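Local coordinates for protein haloacid dehalogenase-like hydrolase (Klebsiella pneumoniae subsp. pneumoniae, PDB 3PGV) that probably acts as a magnesium-dependent phosphatase of the Cof family within the haloacid dehalogenase-like hydrolase superfamily, at residues Y21-L33 with Y223-D237. Numbering follows the deposited sequence.
Sequences YQVVASDLDGTLL and YTLSDCIAFGDGMND. With CA (calcium ion), chain E.
Asp27 OD2 and Asp233 OD1 meet through one calcium ion, each 2.2 Å from the metal; the backbone carbonyl of Asp29 and a water add further ligands. The two side chains cross at about a right angle, their carboxylate planes 31° apart. Asp27 reaches the metal through a first torsion of 172°, which turns CG away from the backbone N, and Thr31 OG1 donates to the same OD2 on its anti side, 32° out of the carboxylate plane. Asp237 is second shell: its OD2 takes Asp233 N and Gly234 N from opposite faces, while Lys210 bridges Asp27 OD1 and Asp237 OD1, probably offsetting crowded negative charge. Such a DxD motif with a later aspartate is the metal site of HAD phosphatases. Behind it, strands 23-27 and 228-232 pair in parallel, with five backbone hydrogen bonds running from Val23 N to Asp227 O through to Asp27 N to Phe231 O (2.9 Å). Val24 CG2 lies beside Ile229 CG2 (3.7 Å). Two CH-pi contacts set Ile229 CB over a face of the Tyr21 ring and Gln22 CB over a face of the Tyr223 ring, offset toward its rim. In the central sheet, strand 56-60 flanks 23-27 and strand 246-249 flanks 228-232; helix 210-220 packs on Ala25 and Cys228, helix 274-283 on Val24 and Ile229.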
loop_
_atom_site.group_PDB
_atom_site.type_symbol
_atom_site.label_atom_id
_atom_site.label_comp_id
_atom_site.label_asym_id
_atom_site.label_seq_id
_atom_site.Cartn_x
_atom_site.Cartn_y
_atom_site.Cartn_z
ATOM N N TYR A 21 -10.552 -17.463 -9.669
ATOM C CA TYR A 21 -10.627 -16.261 -8.830
ATOM C C TYR A 21 -11.213 -15.098 -9.611
ATOM O O TYR A 21 -10.667 -14.707 -10.639
ATOM C CB TYR A 21 -9.241 -15.896 -8.252
ATOM C CG TYR A 21 -8.646 -16.982 -7.380
ATOM C CD1 TYR A 21 -9.050 -17.141 -6.056
ATOM C CD2 TYR A 21 -7.660 -17.834 -7.867
ATOM C CE1 TYR A 21 -8.520 -18.153 -5.252
ATOM C CE2 TYR A 21 -7.114 -18.844 -7.071
ATOM C CZ TYR A 21 -7.555 -19.006 -5.766
ATOM O OH TYR A 21 -7.010 -19.992 -4.969
ATOM N N GLN A 22 -12.362 -14.594 -9.169
ATOM C CA GLN A 22 -13.060 -13.502 -9.851
ATOM C C GLN A 22 -12.440 -12.153 -9.556
ATOM O O GLN A 22 -12.695 -11.189 -10.285
ATOM C CB GLN A 22 -14.560 -13.497 -9.497
ATOM C CG GLN A 22 -15.363 -14.549 -10.244
ATOM C CD GLN A 22 -15.289 -14.355 -11.739
ATOM O OE1 GLN A 22 -15.602 -13.281 -12.274
ATOM N NE2 GLN A 22 -14.859 -15.387 -12.444
ATOM N N VAL A 23 -11.667 -12.058 -8.461
ATOM C CA VAL A 23 -11.013 -10.806 -8.076
ATOM C C VAL A 23 -9.498 -10.981 -8.056
ATOM O O VAL A 23 -8.987 -11.875 -7.373
ATOM C CB VAL A 23 -11.542 -10.278 -6.704
ATOM C CG1 VAL A 23 -10.860 -8.961 -6.319
ATOM C CG2 VAL A 23 -13.065 -10.118 -6.721
ATOM N N VAL A 24 -8.778 -10.133 -8.809
ATOM C CA VAL A 24 -7.328 -10.109 -8.787
ATOM C C VAL A 24 -6.879 -8.853 -8.044
ATOM O O VAL A 24 -7.239 -7.740 -8.445
ATOM C CB VAL A 24 -6.704 -10.182 -10.216
ATOM C CG1 VAL A 24 -5.190 -9.961 -10.169
ATOM C CG2 VAL A 24 -7.029 -11.505 -10.890
ATOM N N ALA A 25 -6.139 -9.026 -6.930
ATOM C CA ALA A 25 -5.617 -7.898 -6.160
ATOM C C ALA A 25 -4.122 -7.820 -6.324
ATOM O O ALA A 25 -3.437 -8.842 -6.245
ATOM C CB ALA A 25 -5.973 -8.043 -4.695
ATOM N N SER A 26 -3.600 -6.636 -6.600
ATOM C CA SER A 26 -2.175 -6.519 -6.773
ATOM C C SER A 26 -1.625 -5.253 -6.199
ATOM O O SER A 26 -2.151 -4.166 -6.458
ATOM C CB SER A 26 -1.796 -6.638 -8.250
ATOM O OG SER A 26 -0.385 -6.703 -8.419
ATOM N N ASP A 27 -0.508 -5.376 -5.473
ATOM C CA ASP A 27 0.306 -4.246 -5.079
ATOM C C ASP A 27 0.903 -3.632 -6.381
ATOM O O ASP A 27 0.896 -4.289 -7.431
ATOM C CB ASP A 27 1.432 -4.717 -4.123
ATOM C CG ASP A 27 2.477 -3.659 -3.792
ATOM O OD1 ASP A 27 2.099 -2.473 -3.636
ATOM O OD2 ASP A 27 3.670 -4.025 -3.665
ATOM N N LEU A 28 1.372 -2.385 -6.325
ATOM C CA LEU A 28 1.898 -1.739 -7.523
ATOM C C LEU A 28 3.418 -1.731 -7.574
ATOM O O LEU A 28 4.008 -2.497 -8.348
ATOM C CB LEU A 28 1.303 -0.332 -7.697
ATOM C CG LEU A 28 -0.216 -0.304 -7.970
ATOM C CD1 LEU A 28 -0.793 1.084 -7.756
ATOM C CD2 LEU A 28 -0.534 -0.827 -9.373
ATOM N N ASP A 29 4.064 -0.914 -6.718
ATOM C CA ASP A 29 5.518 -0.817 -6.691
ATOM C C ASP A 29 6.150 -2.125 -6.271
ATOM O O ASP A 29 5.803 -2.669 -5.226
ATOM C CB ASP A 29 5.972 0.324 -5.771
ATOM C CG ASP A 29 5.413 1.661 -6.178
ATOM O OD1 ASP A 29 5.892 2.220 -7.182
ATOM O OD2 ASP A 29 4.445 2.116 -5.537
ATOM N N GLY A 30 7.063 -2.636 -7.110
ATOM C CA GLY A 30 7.778 -3.882 -6.845
ATOM C C GLY A 30 6.962 -5.128 -7.140
ATOM O O GLY A 30 7.458 -6.240 -6.970
ATOM N N THR A 31 5.694 -4.952 -7.584
ATOM C CA THR A 31 4.794 -6.067 -7.858
ATOM C C THR A 31 4.293 -6.040 -9.325
ATOM O O THR A 31 4.885 -6.688 -10.183
ATOM C CB THR A 31 3.666 -6.090 -6.820
ATOM O OG1 THR A 31 4.241 -6.121 -5.508
ATOM C CG2 THR A 31 2.735 -7.258 -7.006
ATOM N N LEU A 32 3.227 -5.278 -9.607
ATOM C CA LEU A 32 2.703 -5.156 -10.968
ATOM C C LEU A 32 3.590 -4.201 -11.801
ATOM O O LEU A 32 3.796 -4.438 -13.001
ATOM C CB LEU A 32 1.239 -4.656 -10.948
ATOM C CG LEU A 32 0.545 -4.516 -12.321
ATOM C CD1 LEU A 32 0.460 -5.865 -13.048
ATOM C CD2 LEU A 32 -0.815 -3.912 -12.175
ATOM N N LEU A 33 4.109 -3.124 -11.167
ATOM C CA LEU A 33 4.959 -2.166 -11.868
ATOM C C LEU A 33 6.352 -2.743 -12.113
ATOM O O LEU A 33 6.874 -3.519 -11.284
ATOM C CB LEU A 33 5.068 -0.832 -11.090
ATOM C CG LEU A 33 3.763 -0.058 -10.851
ATOM C CD1 LEU A 33 4.034 1.200 -10.074
ATOM C CD2 LEU A 33 3.064 0.278 -12.169
ATOM N N TYR A 223 -18.293 -10.329 -3.726
ATOM C CA TYR A 223 -17.437 -11.505 -3.535
ATOM C C TYR A 223 -16.874 -11.561 -2.109
ATOM O O TYR A 223 -17.199 -10.710 -1.281
ATOM C CB TYR A 223 -16.280 -11.508 -4.571
ATOM C CG TYR A 223 -16.753 -11.595 -6.004
ATOM C CD1 TYR A 223 -17.270 -12.781 -6.520
ATOM C CD2 TYR A 223 -16.678 -10.493 -6.852
ATOM C CE1 TYR A 223 -17.745 -12.856 -7.831
ATOM C CE2 TYR A 223 -17.126 -10.562 -8.174
ATOM C CZ TYR A 223 -17.661 -11.746 -8.658
ATOM O OH TYR A 223 -18.092 -11.818 -9.961
ATOM N N THR A 224 -16.041 -12.574 -1.824
ATOM C CA THR A 224 -15.377 -12.719 -0.530
ATOM C C THR A 224 -13.864 -12.807 -0.756
ATOM O O THR A 224 -13.416 -12.824 -1.906
ATOM C CB THR A 224 -15.897 -13.972 0.213
ATOM O OG1 THR A 224 -15.482 -15.144 -0.489
ATOM C CG2 THR A 224 -17.411 -13.970 0.387
ATOM N N LEU A 225 -13.082 -12.925 0.338
ATOM C CA LEU A 225 -11.630 -13.092 0.267
ATOM C C LEU A 225 -11.247 -14.361 -0.501
ATOM O O LEU A 225 -10.248 -14.366 -1.219
ATOM C CB LEU A 225 -11.026 -13.116 1.680
ATOM C CG LEU A 225 -10.890 -11.750 2.365
ATOM C CD1 LEU A 225 -10.673 -11.909 3.850
ATOM C CD2 LEU A 225 -9.742 -10.919 1.736
ATOM N N SER A 226 -12.089 -15.408 -0.413
ATOM C CA SER A 226 -11.862 -16.692 -1.098
ATOM C C SER A 226 -11.846 -16.524 -2.619
ATOM O O SER A 226 -11.282 -17.363 -3.330
ATOM C CB SER A 226 -12.944 -17.700 -0.708
ATOM O OG SER A 226 -13.042 -17.840 0.700
ATOM N N ASP A 227 -12.499 -15.456 -3.122
ATOM C CA ASP A 227 -12.582 -15.173 -4.557
ATOM C C ASP A 227 -11.400 -14.353 -5.022
ATOM O O ASP A 227 -11.331 -13.972 -6.200
ATOM C CB ASP A 227 -13.893 -14.438 -4.875
ATOM C CG ASP A 227 -15.126 -15.241 -4.535
ATOM O OD1 ASP A 227 -15.228 -16.399 -4.999
ATOM O OD2 ASP A 227 -16.001 -14.709 -3.825
ATOM N N CYS A 228 -10.452 -14.082 -4.104
ATOM C CA CYS A 228 -9.318 -13.222 -4.402
ATOM C C CYS A 228 -8.023 -13.947 -4.561
ATOM O O CYS A 228 -7.675 -14.798 -3.741
ATOM C CB CYS A 228 -9.200 -12.106 -3.369
ATOM S SG CYS A 228 -10.681 -11.083 -3.217
ATOM N N ILE A 229 -7.246 -13.531 -5.558
ATOM C CA ILE A 229 -5.837 -13.870 -5.691
ATOM C C ILE A 229 -5.048 -12.568 -5.542
ATOM O O ILE A 229 -5.417 -11.558 -6.155
ATOM C CB ILE A 229 -5.514 -14.625 -7.020
ATOM C CG1 ILE A 229 -3.993 -14.965 -7.107
ATOM C CG2 ILE A 229 -6.000 -13.829 -8.260
ATOM C CD1 ILE A 229 -3.584 -15.894 -8.255
ATOM N N ALA A 230 -4.040 -12.547 -4.642
ATOM C CA ALA A 230 -3.287 -11.324 -4.375
ATOM C C ALA A 230 -1.790 -11.452 -4.656
ATOM O O ALA A 230 -1.215 -12.537 -4.514
ATOM C CB ALA A 230 -3.512 -10.871 -2.952
ATOM N N PHE A 231 -1.147 -10.319 -5.009
ATOM C CA PHE A 231 0.289 -10.255 -5.306
ATOM C C PHE A 231 0.913 -9.083 -4.537
ATOM O O PHE A 231 0.333 -7.993 -4.499
ATOM C CB PHE A 231 0.513 -10.085 -6.820
ATOM C CG PHE A 231 -0.080 -11.186 -7.672
ATOM C CD1 PHE A 231 -1.413 -11.136 -8.080
ATOM C CD2 PHE A 231 0.712 -12.232 -8.133
ATOM C CE1 PHE A 231 -1.962 -12.157 -8.876
ATOM C CE2 PHE A 231 0.162 -13.253 -8.930
ATOM C CZ PHE A 231 -1.171 -13.203 -9.299
ATOM N N GLY A 232 2.079 -9.321 -3.920
ATOM C CA GLY A 232 2.789 -8.301 -3.138
ATOM C C GLY A 232 4.256 -8.617 -2.886
ATOM O O GLY A 232 4.704 -9.755 -3.101
ATOM N N ASP A 233 5.015 -7.627 -2.387
ATOM C CA ASP A 233 6.461 -7.801 -2.149
ATOM C C ASP A 233 6.944 -7.191 -0.806
ATOM O O ASP A 233 8.136 -7.277 -0.487
ATOM C CB ASP A 233 7.274 -7.195 -3.317
ATOM C CG ASP A 233 7.274 -5.683 -3.341
ATOM O OD1 ASP A 233 6.228 -5.082 -3.001
ATOM O OD2 ASP A 233 8.291 -5.102 -3.755
ATOM N N GLY A 234 6.040 -6.530 -0.079
ATOM C CA GLY A 234 6.403 -5.852 1.161
ATOM C C GLY A 234 5.608 -6.286 2.379
ATOM O O GLY A 234 4.592 -6.987 2.259
HETATM N N MSE A 235 6.050 -5.845 3.566
HETATM C CA MSE A 235 5.377 -6.153 4.824
HETATM C C MSE A 235 3.964 -5.574 4.852
HETATM O O MSE A 235 3.072 -6.172 5.450
HETATM C CB MSE A 235 6.202 -5.649 6.022
HETATM C CG MSE A 235 7.457 -6.488 6.290
HETATM SE SE MSE A 235 7.021 -8.359 6.647
HETATM C CE MSE A 235 5.968 -8.119 8.328
ATOM N N ASN A 236 3.737 -4.435 4.138
ATOM C CA ASN A 236 2.400 -3.829 4.035
ATOM C C ASN A 236 1.459 -4.643 3.103
ATOM O O ASN A 236 0.273 -4.303 2.973
ATOM C CB ASN A 236 2.488 -2.364 3.609
ATOM C CG ASN A 236 3.277 -2.121 2.328
ATOM O OD1 ASN A 236 4.208 -2.853 1.983
ATOM N ND2 ASN A 236 2.969 -1.047 1.650
ATOM N N ASP A 237 1.962 -5.791 2.559
ATOM C CA ASP A 237 1.149 -6.727 1.752
ATOM C C ASP A 237 0.851 -8.031 2.524
ATOM O O ASP A 237 0.085 -8.859 2.043
ATOM C CB ASP A 237 1.865 -7.061 0.426
ATOM C CG ASP A 237 2.137 -5.853 -0.438
ATOM O OD1 ASP A 237 1.204 -5.069 -0.664
ATOM O OD2 ASP A 237 3.280 -5.726 -0.940
HETATM CA CA CA E . 5.440 -2.995 -2.887
HETATM O O HOH W 1 4.079 -3.183 -0.660
#